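Local coordinates for protein cytosolic phospholipase A2 delta (Homo sapiens, PDB 5IZ5) that hydrolyses glycerophospholipids at the sn-2 position in a calcium-dependent manner, releasing a fatty acid, preferably linoleic acid, and a lysophospholipid, at residues A682-L687 and L731-L736; P714-L719 and V737-K742; R163-L168 and M512-R517; K194-D199 and F211-M216. The protein carries 3 engineered substitutions. All blocks are in the same frame, centred on the assembly; numbering follows the deposited sequence.

Contact 1: A682-L687 and L731-L736; sequences APFEAL and LLHFPL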
loop_
_atom_site.group_PDB
_atom_site.type_symbol
_atom_site.label_atom_id
_atom_site.label_comp_id
_atom_site.label_asym_id
_atom_site.label_seq_id
_atom_site.Cartn_x
_atom_site.Cartn_y
_atom_site.Cartn_z
ATOM N N ALA B 682 -17.622 -5.729 -21.155
ATOM C CA ALA B 682 -17.794 -4.477 -20.412
ATOM C C ALA B 682 -16.570 -3.528 -20.511
ATOM O O ALA B 682 -15.957 -3.147 -19.502
ATOM C CB ALA B 682 -18.125 -4.780 -18.956
ATOM N N PRO B 683 -16.218 -3.127 -21.738
ATOM C CA PRO B 683 -15.116 -2.196 -21.994
ATOM C C PRO B 683 -15.259 -0.804 -21.363
ATOM O O PRO B 683 -14.267 -0.078 -21.291
ATOM C CB PRO B 683 -15.127 -2.061 -23.517
ATOM C CG PRO B 683 -16.490 -2.493 -23.941
ATOM C CD PRO B 683 -16.859 -3.572 -22.983
ATOM N N PHE B 684 -16.466 -0.428 -20.933
ATOM C CA PHE B 684 -16.687 0.869 -20.287
ATOM C C PHE B 684 -16.877 0.760 -18.783
ATOM O O PHE B 684 -16.956 1.787 -18.104
ATOM C CB PHE B 684 -17.899 1.577 -20.896
ATOM C CG PHE B 684 -17.792 1.776 -22.370
ATOM C CD1 PHE B 684 -16.941 2.741 -22.887
ATOM C CD2 PHE B 684 -18.537 0.997 -23.241
ATOM C CE1 PHE B 684 -16.840 2.925 -24.249
ATOM C CE2 PHE B 684 -18.441 1.179 -24.605
ATOM C CZ PHE B 684 -17.592 2.144 -25.112
ATOM N N GLU B 685 -16.941 -0.468 -18.265
ATOM C CA GLU B 685 -17.232 -0.701 -16.849
ATOM C C GLU B 685 -16.227 0.010 -15.954
ATOM O O GLU B 685 -16.612 0.790 -15.084
ATOM C CB GLU B 685 -17.231 -2.203 -16.544
ATOM C CG GLU B 685 -17.524 -2.561 -15.089
ATOM C CD GLU B 685 -17.514 -4.057 -14.804
ATOM O OE1 GLU B 685 -17.500 -4.891 -15.742
ATOM O OE2 GLU B 685 -17.546 -4.398 -13.608
ATOM N N ALA B 686 -14.942 -0.256 -16.183
ATOM C CA ALA B 686 -13.873 0.339 -15.391
ATOM C C ALA B 686 -13.955 1.859 -15.426
ATOM O O ALA B 686 -13.898 2.487 -14.379
ATOM C CB ALA B 686 -12.501 -0.136 -15.873
ATOM N N LEU B 687 -14.098 2.442 -16.622
ATOM C CA LEU B 687 -14.168 3.904 -16.760
ATOM C C LEU B 687 -15.355 4.483 -15.990
ATOM O O LEU B 687 -15.233 5.531 -15.366
ATOM C CB LEU B 687 -14.236 4.357 -18.232
ATOM C CG LEU B 687 -13.024 5.084 -18.835
ATOM C CD1 LEU B 687 -13.392 5.596 -20.218
ATOM C CD2 LEU B 687 -12.544 6.245 -17.978
ATOM N N LEU B 731 -10.373 12.506 -21.873
ATOM C CA LEU B 731 -10.135 11.069 -21.948
ATOM C C LEU B 731 -10.371 10.499 -23.334
ATOM O O LEU B 731 -11.433 10.687 -23.920
ATOM C CB LEU B 731 -11.024 10.346 -20.947
ATOM C CG LEU B 731 -10.337 10.185 -19.592
ATOM C CD1 LEU B 731 -11.252 10.652 -18.488
ATOM C CD2 LEU B 731 -9.887 8.747 -19.371
ATOM N N LEU B 732 -9.357 9.807 -23.839
ATOM C CA LEU B 732 -9.461 8.984 -25.030
ATOM C C LEU B 732 -9.372 7.543 -24.582
ATOM O O LEU B 732 -8.336 7.107 -24.082
ATOM C CB LEU B 732 -8.332 9.290 -26.011
ATOM C CG LEU B 732 -8.662 10.001 -27.322
ATOM C CD1 LEU B 732 -9.821 10.978 -27.197
ATOM C CD2 LEU B 732 -7.427 10.710 -27.847
ATOM N N HIS B 733 -10.460 6.810 -24.784
ATOM C CA HIS B 733 -10.598 5.461 -24.273
ATOM C C HIS B 733 -10.506 4.430 -25.395
ATOM O O HIS B 733 -11.219 4.528 -26.402
ATOM C CB HIS B 733 -11.940 5.342 -23.570
ATOM C CG HIS B 733 -12.144 4.033 -22.881
ATOM N ND1 HIS B 733 -11.448 3.671 -21.748
ATOM C CD2 HIS B 733 -12.984 3.006 -23.154
ATOM C CE1 HIS B 733 -11.846 2.474 -21.356
ATOM N NE2 HIS B 733 -12.775 2.047 -22.192
ATOM N N PHE B 734 -9.637 3.440 -25.204
ATOM C CA PHE B 734 -9.370 2.411 -26.199
ATOM C C PHE B 734 -9.778 1.041 -25.665
ATOM O O PHE B 734 -8.987 0.367 -25.004
ATOM C CB PHE B 734 -7.886 2.392 -26.558
ATOM C CG PHE B 734 -7.384 3.689 -27.118
ATOM C CD1 PHE B 734 -7.228 3.857 -28.491
ATOM C CD2 PHE B 734 -7.084 4.752 -26.273
ATOM C CE1 PHE B 734 -6.771 5.058 -29.007
ATOM C CE2 PHE B 734 -6.630 5.953 -26.782
ATOM C CZ PHE B 734 -6.475 6.107 -28.150
ATOM N N PRO B 735 -11.018 0.616 -25.957
ATOM C CA PRO B 735 -11.428 -0.704 -25.502
ATOM C C PRO B 735 -10.767 -1.815 -26.298
ATOM O O PRO B 735 -10.319 -1.600 -27.429
ATOM C CB PRO B 735 -12.941 -0.698 -25.729
ATOM C CG PRO B 735 -13.162 0.273 -26.827
ATOM C CD PRO B 735 -12.089 1.314 -26.694
ATOM N N LEU B 736 -10.699 -2.999 -25.706
ATOM C CA LEU B 736 -10.133 -4.142 -26.403
ATOM C C LEU B 736 -11.200 -4.731 -27.319
ATOM O O LEU B 736 -12.060 -5.494 -26.882
ATOM C CB LEU B 736 -9.617 -5.184 -25.414
ATOM C CG LEU B 736 -8.907 -6.394 -26.030
ATOM C CD1 LEU B 736 -7.748 -5.991 -26.933
ATOM C CD2 LEU B 736 -8.416 -7.296 -24.913
#
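His733 NE2 donates to the backbone carbonyl Pro683 O over 2.7 Å, with the oxygen at the edge of the imidazole near its plane. The bond is fairly straight, 153° at the hydrogen, although the donor is tilted somewhat from the carbonyl plane. At the other nitrogen, ND1, the ring is hydrogen-bonded to Ser675 OG on the neighbouring strand 672-676, so both polar atoms of this buried side chain are satisfied and its rotation is fixed. With CG anti to the backbone N (chi1 -174°), the ring reaches out from strand 730-734 to the turn that opens helix 685-696. Over one of its faces lies the methyl Leu687 CD1, a CH-pi contact 3.5 Å from the ring centroid; the other methyl, Leu687 CD2, meets Leu731 CD2 at 3.9 Å. Phe684 approaches the imidazole obliquely, with centroids 5.8 Å apart, and its own ring meets His718 edge-to-face. On the far flank two compact prolines press together, Pro683 CB lying a tight 3.4 Å from Pro735 CB. A leucine in place of His733 would probably leave Pro683 O and Ser675 OG without this buried partner and deprive the Leu687 methyl of its flat seat. The arrangement is that of an alpha/beta fold, in which the first turn of a helix packs on the central mixed sheet of the catalytic domain.

Contact 2: P714-L719 and V737-K742; sequences PRECHL and VNASFK
Glu716 OE2 gathers the polar groups of the turn at Ser740. The backbone N of Ser740 donates to it over 3.0 Å, arriving on the syn side but well out of the carboxylate plane, and Ser740 OG lies 2.8 Å from the same oxygen while also hydrogen-bonding to Tyr791 OH of helix 779-794. Water 1 donates a further bond to OE2 and itself accepts from Ala739 N at 2.8 Å and from Phe741 N. A long, flexible acid suits this place: a bend at chi2 (90°) swings its carboxylate to the turn, where Ser740 N reaches it directly and Ala739 N and Phe741 N through the water, and Ala739 CB rests against it, 3.7 Å from OE2. Further out, Val737 turns its methyls to the backbone of the other segment, CG2 lying 3.6 Å from Pro714 O and 4.2 Å from the ring atom Pro714 CG. The shape of 714-719 is held from within, because Arg715 N donates to His718 NE2 over 3.1 Å, while the head of Arg715 pairs with Asp710. These are the loops at the open end of an antiparallel hairpin, one entering strand 718-720 and the other leaving strand 730-734, at the surface of the catalytic domain.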
loop_
_atom_site.group_PDB
_atom_site.type_symbol
_atom_site.label_atom_id
_atom_site.label_comp_id
_atom_site.label_asym_id
_atom_site.label_seq_id
_atom_site.Cartn_x
_atom_site.Cartn_y
_atom_site.Cartn_z
ATOM N N PRO B 714 -18.609 -1.356 -29.639
ATOM C CA PRO B 714 -17.599 -0.342 -29.359
ATOM C C PRO B 714 -16.594 -0.218 -30.491
ATOM O O PRO B 714 -16.307 -1.194 -31.178
ATOM C CB PRO B 714 -16.931 -0.828 -28.066
ATOM C CG PRO B 714 -17.307 -2.257 -27.915
ATOM C CD PRO B 714 -18.547 -2.499 -28.709
ATOM N N ARG B 715 -16.117 1.003 -30.695
ATOM C CA ARG B 715 -15.113 1.330 -31.686
ATOM C C ARG B 715 -13.719 1.405 -31.063
ATOM O O ARG B 715 -13.554 1.314 -29.844
ATOM C CB ARG B 715 -15.461 2.673 -32.335
ATOM C CG ARG B 715 -16.913 2.791 -32.778
ATOM C CD ARG B 715 -17.196 4.138 -33.422
ATOM N NE ARG B 715 -17.085 5.247 -32.470
ATOM C CZ ARG B 715 -18.012 5.593 -31.577
ATOM N NH1 ARG B 715 -19.156 4.919 -31.482
ATOM N NH2 ARG B 715 -17.793 6.626 -30.767
ATOM N N GLU B 716 -12.722 1.596 -31.919
ATOM C CA GLU B 716 -11.325 1.621 -31.498
ATOM C C GLU B 716 -11.005 2.746 -30.506
ATOM O O GLU B 716 -10.090 2.616 -29.691
ATOM C CB GLU B 716 -10.408 1.761 -32.711
ATOM C CG GLU B 716 -10.298 0.524 -33.594
ATOM C CD GLU B 716 -11.336 0.468 -34.704
ATOM O OE1 GLU B 716 -12.364 1.164 -34.611
ATOM O OE2 GLU B 716 -11.130 -0.289 -35.671
ATOM N N CYS B 717 -11.760 3.837 -30.568
ATOM C CA CYS B 717 -11.470 5.007 -29.760
ATOM C C CYS B 717 -12.729 5.781 -29.414
ATOM O O CYS B 717 -13.520 6.104 -30.295
ATOM C CB CYS B 717 -10.517 5.909 -30.531
ATOM S SG CYS B 717 -9.972 7.353 -29.606
ATOM N N HIS B 718 -12.911 6.072 -28.130
ATOM C CA HIS B 718 -14.025 6.888 -27.661
ATOM C C HIS B 718 -13.530 8.081 -26.874
ATOM O O HIS B 718 -12.700 7.936 -25.977
ATOM C CB HIS B 718 -14.927 6.078 -26.743
ATOM C CG HIS B 718 -15.631 4.954 -27.425
ATOM N ND1 HIS B 718 -16.972 4.996 -27.744
ATOM C CD2 HIS B 718 -15.180 3.751 -27.848
ATOM C CE1 HIS B 718 -17.315 3.862 -28.331
ATOM N NE2 HIS B 718 -16.246 3.092 -28.404
ATOM N N LEU B 719 -14.076 9.251 -27.192
ATOM C CA LEU B 719 -13.718 10.491 -26.520
ATOM C C LEU B 719 -14.699 10.797 -25.402
ATOM O O LEU B 719 -15.910 10.822 -25.624
ATOM C CB LEU B 719 -13.717 11.649 -27.525
ATOM C CG LEU B 719 -13.493 13.056 -26.963
ATOM C CD1 LEU B 719 -12.070 13.218 -26.459
ATOM C CD2 LEU B 719 -13.796 14.096 -28.028
ATOM N N VAL B 737 -11.149 -4.350 -28.590
ATOM C CA VAL B 737 -12.168 -4.745 -29.553
ATOM C C VAL B 737 -11.537 -4.964 -30.924
ATOM O O VAL B 737 -10.628 -4.240 -31.318
ATOM C CB VAL B 737 -13.296 -3.687 -29.622
ATOM C CG1 VAL B 737 -12.796 -2.368 -30.209
ATOM C CG2 VAL B 737 -14.486 -4.215 -30.411
ATOM N N ASN B 738 -12.015 -5.979 -31.635
ATOM C CA ASN B 738 -11.615 -6.221 -33.012
ATOM C C ASN B 738 -12.711 -5.685 -33.918
ATOM O O ASN B 738 -13.682 -6.385 -34.208
ATOM C CB ASN B 738 -11.409 -7.722 -33.249
ATOM C CG ASN B 738 -10.820 -8.030 -34.619
ATOM O OD1 ASN B 738 -10.330 -7.143 -35.317
ATOM N ND2 ASN B 738 -10.855 -9.300 -35.004
ATOM N N ALA B 739 -12.576 -4.429 -34.333
ATOM C CA ALA B 739 -13.563 -3.804 -35.214
ATOM C C ALA B 739 -13.014 -3.726 -36.641
ATOM O O ALA B 739 -13.001 -4.735 -37.344
ATOM C CB ALA B 739 -13.965 -2.434 -34.684
ATOM N N SER B 740 -12.513 -2.562 -37.050
ATOM C CA SER B 740 -12.082 -2.361 -38.430
ATOM C C SER B 740 -10.866 -3.228 -38.774
ATOM O O SER B 740 -10.625 -3.514 -39.943
ATOM C CB SER B 740 -11.805 -0.872 -38.701
ATOM O OG SER B 740 -10.475 -0.517 -38.366
ATOM N N PHE B 741 -10.124 -3.666 -37.754
ATOM C CA PHE B 741 -8.955 -4.537 -37.932
ATOM C C PHE B 741 -9.280 -5.868 -38.594
ATOM O O PHE B 741 -8.397 -6.496 -39.166
ATOM C CB PHE B 741 -8.279 -4.806 -36.573
ATOM C CG PHE B 741 -6.983 -5.580 -36.659
ATOM C CD1 PHE B 741 -5.836 -4.982 -37.154
ATOM C CD2 PHE B 741 -6.902 -6.891 -36.213
ATOM C CE1 PHE B 741 -4.640 -5.672 -37.220
ATOM C CE2 PHE B 741 -5.704 -7.592 -36.272
ATOM C CZ PHE B 741 -4.572 -6.982 -36.778
ATOM N N LYS B 742 -10.527 -6.318 -38.504
ATOM C CA LYS B 742 -10.916 -7.565 -39.178
ATOM C C LYS B 742 -10.608 -7.449 -40.681
ATOM O O LYS B 742 -10.092 -8.386 -41.294
ATOM C CB LYS B 742 -12.402 -7.868 -38.972
ATOM C CG LYS B 742 -12.721 -9.303 -38.556
ATOM C CD LYS B 742 -14.094 -9.421 -37.902
ATOM C CE LYS B 742 -14.320 -8.365 -36.822
ATOM N NZ LYS B 742 -15.173 -8.842 -35.700
HETATM O O HOH W 1 -10.294 -2.795 -34.817
#

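Contact 3: R163-L168 and M512-R517; sequences RELSCL and MGRLMR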
loop_
_atom_site.group_PDB
_atom_site.type_symbol
_atom_site.label_atom_id
_atom_site.label_comp_id
_atom_site.label_asym_id
_atom_site.label_seq_id
_atom_site.Cartn_x
_atom_site.Cartn_y
_atom_site.Cartn_z
ATOM N N ARG B 163 5.481 12.563 16.294
ATOM C CA ARG B 163 5.691 13.052 17.658
ATOM C C ARG B 163 7.182 13.207 17.909
ATOM O O ARG B 163 7.990 12.531 17.266
ATOM C CB ARG B 163 5.101 12.073 18.671
ATOM C CG ARG B 163 3.609 11.809 18.510
ATOM C CD ARG B 163 2.787 13.064 18.736
ATOM N NE ARG B 163 2.985 13.592 20.089
ATOM C CZ ARG B 163 2.295 13.223 21.172
ATOM N NH1 ARG B 163 1.321 12.319 21.092
ATOM N NH2 ARG B 163 2.588 13.766 22.350
ATOM N N GLU B 164 7.546 14.094 18.837
ATOM C CA GLU B 164 8.956 14.267 19.200
ATOM C C GLU B 164 9.491 12.957 19.770
ATOM O O GLU B 164 8.838 12.333 20.601
ATOM C CB GLU B 164 9.126 15.389 20.229
ATOM C CG GLU B 164 10.581 15.755 20.483
ATOM C CD GLU B 164 10.749 16.840 21.537
ATOM O OE1 GLU B 164 11.800 16.849 22.203
ATOM O OE2 GLU B 164 9.847 17.691 21.704
ATOM N N LEU B 165 10.664 12.539 19.309
ATOM C CA LEU B 165 11.221 11.238 19.683
ATOM C C LEU B 165 12.498 11.435 20.477
ATOM O O LEU B 165 13.367 12.215 20.082
ATOM C CB LEU B 165 11.526 10.381 18.445
ATOM C CG LEU B 165 11.156 8.898 18.492
ATOM C CD1 LEU B 165 9.665 8.730 18.727
ATOM C CD2 LEU B 165 11.565 8.238 17.191
ATOM N N SER B 166 12.595 10.725 21.596
ATOM C CA SER B 166 13.838 10.623 22.343
ATOM C C SER B 166 14.467 9.257 22.110
ATOM O O SER B 166 13.785 8.281 21.787
ATOM C CB SER B 166 13.586 10.844 23.829
ATOM O OG SER B 166 13.080 12.148 24.061
ATOM N N CYS B 167 15.784 9.212 22.247
ATOM C CA CYS B 167 16.562 8.015 21.997
ATOM C C CYS B 167 17.405 7.745 23.255
ATOM O O CYS B 167 18.043 8.657 23.781
ATOM C CB CYS B 167 17.478 8.235 20.779
ATOM S SG CYS B 167 16.828 8.378 19.059
ATOM N N LEU B 168 17.394 6.511 23.764
ATOM C CA LEU B 168 18.196 6.171 24.948
ATOM C C LEU B 168 19.110 4.981 24.703
ATOM O O LEU B 168 18.653 3.904 24.314
ATOM C CB LEU B 168 17.284 6.025 26.172
ATOM C CG LEU B 168 17.178 4.874 27.190
ATOM C CD1 LEU B 168 18.329 3.885 27.275
ATOM C CD2 LEU B 168 16.931 5.507 28.557
ATOM N N MET B 512 7.651 5.951 13.970
ATOM C CA MET B 512 7.464 7.402 14.008
ATOM C C MET B 512 8.228 8.116 12.889
ATOM O O MET B 512 8.814 9.184 13.099
ATOM C CB MET B 512 7.869 7.960 15.375
ATOM C CG MET B 512 7.283 9.323 15.702
ATOM S SD MET B 512 5.530 9.250 16.014
ATOM C CE MET B 512 5.491 8.439 17.613
ATOM N N GLY B 513 8.215 7.517 11.700
ATOM C CA GLY B 513 8.824 8.124 10.534
ATOM C C GLY B 513 10.308 7.881 10.404
ATOM O O GLY B 513 10.885 8.251 9.382
ATOM N N ARG B 514 10.926 7.267 11.418
ATOM C CA ARG B 514 12.351 6.927 11.372
ATOM C C ARG B 514 12.567 5.482 10.947
ATOM O O ARG B 514 11.801 4.587 11.302
ATOM C CB ARG B 514 13.028 7.124 12.733
ATOM C CG ARG B 514 13.398 8.561 13.054
ATOM C CD ARG B 514 12.255 9.301 13.706
ATOM N NE ARG B 514 12.661 10.607 14.209
ATOM C CZ ARG B 514 11.827 11.510 14.715
ATOM N NH1 ARG B 514 10.524 11.260 14.770
ATOM N NH2 ARG B 514 12.293 12.674 15.160
ATOM N N LEU B 515 13.637 5.268 10.197
ATOM C CA LEU B 515 14.037 3.932 9.793
ATOM C C LEU B 515 14.626 3.194 10.998
ATOM O O LEU B 515 15.599 3.655 11.581
ATOM C CB LEU B 515 15.061 4.035 8.666
ATOM C CG LEU B 515 15.682 2.733 8.173
ATOM C CD1 LEU B 515 14.627 1.855 7.520
ATOM C CD2 LEU B 515 16.812 3.051 7.208
ATOM N N MET B 516 14.015 2.072 11.372
ATOM C CA MET B 516 14.437 1.269 12.524
ATOM C C MET B 516 15.322 0.101 12.100
ATOM O O MET B 516 16.299 -0.217 12.775
ATOM C CB MET B 516 13.217 0.730 13.280
ATOM C CG MET B 516 12.366 1.800 13.945
ATOM S SD MET B 516 13.226 2.627 15.325
ATOM C CE MET B 516 13.864 4.106 14.549
ATOM N N ARG B 517 14.979 -0.545 10.991
ATOM C CA ARG B 517 15.803 -1.632 10.459
ATOM C C ARG B 517 15.689 -1.711 8.945
ATOM O O ARG B 517 14.610 -1.959 8.404
ATOM C CB ARG B 517 15.411 -2.977 11.076
ATOM C CG ARG B 517 16.361 -4.101 10.703
ATOM C CD ARG B 517 16.208 -5.297 11.623
ATOM N NE ARG B 517 15.028 -6.098 11.298
ATOM C CZ ARG B 517 15.004 -7.156 10.484
ATOM N NH1 ARG B 517 16.107 -7.577 9.865
ATOM N NH2 ARG B 517 13.856 -7.801 10.279
HETATM O O HOH W 2 9.324 13.351 15.379
#
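Arg163 lies opposite Met512, their CA atoms 7.0 Å apart, where a tight two-residue turn, with phi 51° at Met512 and 84° at Gly513, joins strands 509-511 and 514-517. The angles fit a type I' turn, closing a beta hairpin, and glycine readily takes the second of its two central positions; the tip of this catalytic-domain hairpin meets the start of the long strand 160-172, part of the sheet shared with the C2 regions. Met512, unbranched and pliant, bends at chi2 and chi3, so that its sulfur receives a weak hydrogen bond from Arg163 N (3.3 Å to SD) and its methyl CE touches Arg163 CB at 3.8 Å. The charged end of Arg163 turns elsewhere, to Glu152. Leu165 fills the angle between the two hairpin side chains: CD1 lies 3.9 Å from Met512 CB, and CD2 3.7 Å from Arg514 CD. Arg514 NH1 closes back on Met512 O (3.2 Å), and NH2 bonds to Pro279 O. Held so, the guanidinium lies flat beneath Leu165 CB, which sits 3.8 Å above the centre of its plane.

Contact 4: K194-D199 and F211-M216; sequences KGSYED and FRFHYM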
loop_
_atom_site.group_PDB
_atom_site.type_symbol
_atom_site.label_atom_id
_atom_site.label_comp_id
_atom_site.label_asym_id
_atom_site.label_seq_id
_atom_site.Cartn_x
_atom_site.Cartn_y
_atom_site.Cartn_z
ATOM N N LYS B 194 8.687 0.904 29.035
ATOM C CA LYS B 194 7.282 0.932 28.646
ATOM C C LYS B 194 6.965 2.165 27.807
ATOM O O LYS B 194 7.293 3.282 28.192
ATOM C CB LYS B 194 6.360 0.944 29.865
ATOM C CG LYS B 194 5.816 -0.395 30.318
ATOM C CD LYS B 194 4.590 -0.131 31.190
ATOM C CE LYS B 194 3.396 -0.982 30.784
ATOM N NZ LYS B 194 2.113 -0.420 31.292
ATOM N N GLY B 195 6.301 1.950 26.678
ATOM C CA GLY B 195 5.955 3.028 25.762
ATOM C C GLY B 195 6.942 3.210 24.624
ATOM O O GLY B 195 6.661 3.945 23.685
ATOM N N SER B 196 8.091 2.543 24.691
ATOM C CA SER B 196 9.072 2.592 23.612
ATOM C C SER B 196 8.670 1.653 22.491
ATOM O O SER B 196 7.851 0.762 22.688
ATOM C CB SER B 196 10.458 2.198 24.125
ATOM O OG SER B 196 10.504 0.829 24.489
ATOM N N TYR B 197 9.286 1.842 21.328
ATOM C CA TYR B 197 9.090 0.951 20.183
ATOM C C TYR B 197 9.563 -0.467 20.488
ATOM O O TYR B 197 8.885 -1.443 20.160
ATOM C CB TYR B 197 9.834 1.501 18.955
ATOM C CG TYR B 197 9.945 0.543 17.780
ATOM C CD1 TYR B 197 8.820 0.150 17.061
ATOM C CD2 TYR B 197 11.179 0.040 17.383
ATOM C CE1 TYR B 197 8.929 -0.722 15.988
ATOM C CE2 TYR B 197 11.303 -0.837 16.315
ATOM C CZ TYR B 197 10.174 -1.211 15.615
ATOM O OH TYR B 197 10.303 -2.070 14.539
ATOM N N GLU B 198 10.737 -0.573 21.102
ATOM C CA GLU B 198 11.344 -1.869 21.383
ATOM C C GLU B 198 10.645 -2.535 22.559
ATOM O O GLU B 198 10.501 -3.758 22.590
ATOM C CB GLU B 198 12.830 -1.713 21.682
ATOM C CG GLU B 198 13.667 -1.232 20.499
ATOM C CD GLU B 198 13.559 0.263 20.227
ATOM O OE1 GLU B 198 12.846 0.975 20.974
ATOM O OE2 GLU B 198 14.208 0.738 19.267
ATOM N N ASP B 199 10.205 -1.716 23.514
ATOM C CA ASP B 199 9.500 -2.169 24.717
ATOM C C ASP B 199 10.406 -2.931 25.690
ATOM O O ASP B 199 10.712 -2.435 26.781
ATOM C CB ASP B 199 8.259 -3.000 24.377
ATOM C CG ASP B 199 7.454 -3.354 25.604
ATOM O OD1 ASP B 199 7.401 -4.538 25.965
ATOM O OD2 ASP B 199 6.897 -2.438 26.234
ATOM N N PHE B 211 22.435 -1.251 23.586
ATOM C CA PHE B 211 20.996 -1.224 23.332
ATOM C C PHE B 211 20.507 0.191 23.055
ATOM O O PHE B 211 20.981 1.152 23.661
ATOM C CB PHE B 211 20.222 -1.759 24.534
ATOM C CG PHE B 211 20.685 -3.100 25.004
ATOM C CD1 PHE B 211 20.082 -4.257 24.539
ATOM C CD2 PHE B 211 21.732 -3.208 25.910
ATOM C CE1 PHE B 211 20.514 -5.501 24.967
ATOM C CE2 PHE B 211 22.171 -4.446 26.339
ATOM C CZ PHE B 211 21.561 -5.596 25.870
ATOM N N ARG B 212 19.539 0.300 22.150
ATOM C CA ARG B 212 18.898 1.568 21.845
ATOM C C ARG B 212 17.395 1.413 22.012
ATOM O O ARG B 212 16.810 0.455 21.507
ATOM C CB ARG B 212 19.235 1.980 20.406
ATOM C CG ARG B 212 18.402 3.138 19.839
ATOM C CD ARG B 212 19.093 4.473 19.938
ATOM N NE ARG B 212 20.305 4.496 19.140
ATOM C CZ ARG B 212 21.130 5.536 19.102
ATOM N NH1 ARG B 212 20.870 6.639 19.805
ATOM N NH2 ARG B 212 22.220 5.477 18.356
ATOM N N PHE B 213 16.780 2.353 22.727
ATOM C CA PHE B 213 15.329 2.457 22.793
ATOM C C PHE B 213 14.884 3.765 22.157
ATOM O O PHE B 213 15.498 4.815 22.378
ATOM C CB PHE B 213 14.836 2.431 24.237
ATOM C CG PHE B 213 14.994 1.098 24.917
ATOM C CD1 PHE B 213 13.936 0.199 24.984
ATOM C CD2 PHE B 213 16.192 0.758 25.519
ATOM C CE1 PHE B 213 14.073 -1.024 25.628
ATOM C CE2 PHE B 213 16.338 -0.461 26.165
ATOM C CZ PHE B 213 15.277 -1.354 26.220
ATOM N N HIS B 214 13.802 3.697 21.386
ATOM C CA HIS B 214 13.160 4.882 20.848
ATOM C C HIS B 214 11.798 5.025 21.488
ATOM O O HIS B 214 11.037 4.057 21.562
ATOM C CB HIS B 214 13.002 4.755 19.341
ATOM C CG HIS B 214 14.289 4.551 18.610
ATOM N ND1 HIS B 214 14.885 3.314 18.490
ATOM C CD2 HIS B 214 15.088 5.419 17.949
ATOM C CE1 HIS B 214 15.995 3.429 17.784
ATOM N NE2 HIS B 214 16.144 4.696 17.445
ATOM N N TYR B 215 11.484 6.232 21.949
ATOM C CA TYR B 215 10.228 6.478 22.631
ATOM C C TYR B 215 9.877 7.955 22.565
ATOM O O TYR B 215 10.737 8.815 22.398
ATOM C CB TYR B 215 10.324 6.024 24.093
ATOM C CG TYR B 215 11.426 6.713 24.850
ATOM C CD1 TYR B 215 11.143 7.737 25.751
ATOM C CD2 TYR B 215 12.754 6.363 24.640
ATOM C CE1 TYR B 215 12.162 8.384 26.432
ATOM C CE2 TYR B 215 13.773 6.998 25.309
ATOM C CZ TYR B 215 13.472 8.003 26.204
ATOM O OH TYR B 215 14.487 8.622 26.868
ATOM N N MET B 216 8.594 8.239 22.702
ATOM C CA MET B 216 8.110 9.605 22.664
ATOM C C MET B 216 8.615 10.434 23.840
ATOM O O MET B 216 8.514 10.015 24.999
ATOM C CB MET B 216 6.596 9.604 22.693
ATOM C CG MET B 216 5.952 9.341 21.347
ATOM S SD MET B 216 4.186 9.078 21.519
ATOM C CE MET B 216 3.696 10.483 22.470
HETATM O O HOH W 3 6.849 6.044 21.966
#
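Glu198 grips His214 with both carboxylate oxygens: OE1 accepts from the backbone N of His214 over 2.9 Å, and OE2 accepts from His214 ND1 over 2.8 Å through its syn lone pair. The loop 194-199 joins strands 188-193 and 200-204, and folds across strand 210-216 of another sheet, an arrangement consistent with the beta sandwich of a second, C2-like domain. A bend in the acid at chi2 (78°) carries the carboxylate across to His214, where it lies nearly coplanar with the imidazole, 21° apart. A glutamine here would probably turn an amide NH2 toward one of these two donors and cost that side of the paired grip. Next to it, Tyr197 N donates almost straight to His214 O at 2.8 Å. The turn behind is fixed by Ser196, whose OG accepts from Asp199 N over 2.7 Å, an ST motif, bonds also to Leu193 O, and meets the edge of the Phe213 ring at CD1, 3.5 Å away. Gly195, with phi 96°, has no CB to collide with the carbonyl of Lys194. At the far end one water joins the segments, donating to Gly195 O at 2.7 Å and accepting from Met216 N at 2.9 Å.

In the fold
From the N terminus, contact 3 opens first at 163-168 and closes at 512-517, a loop of 343 residues that ties the C2-side sheet to the catalytic domain. Nested within it, contact 4 closes a mere 11 residues, laying a hairpin loop on strand 210-216. The two touch through neighbouring strands, with Ser166 N 2.8 Å from Tyr215 O. Contacts 1 and 2 follow in series and cross, since 714-719 falls between the halves of contact 1 and 731-736 between those of contact 2. They share antiparallel strands 718-720 and 730-734 of the catalytic sheet. The centres of contacts 1 and 3 are about 46 Å apart, on opposite sides of the chain's centre.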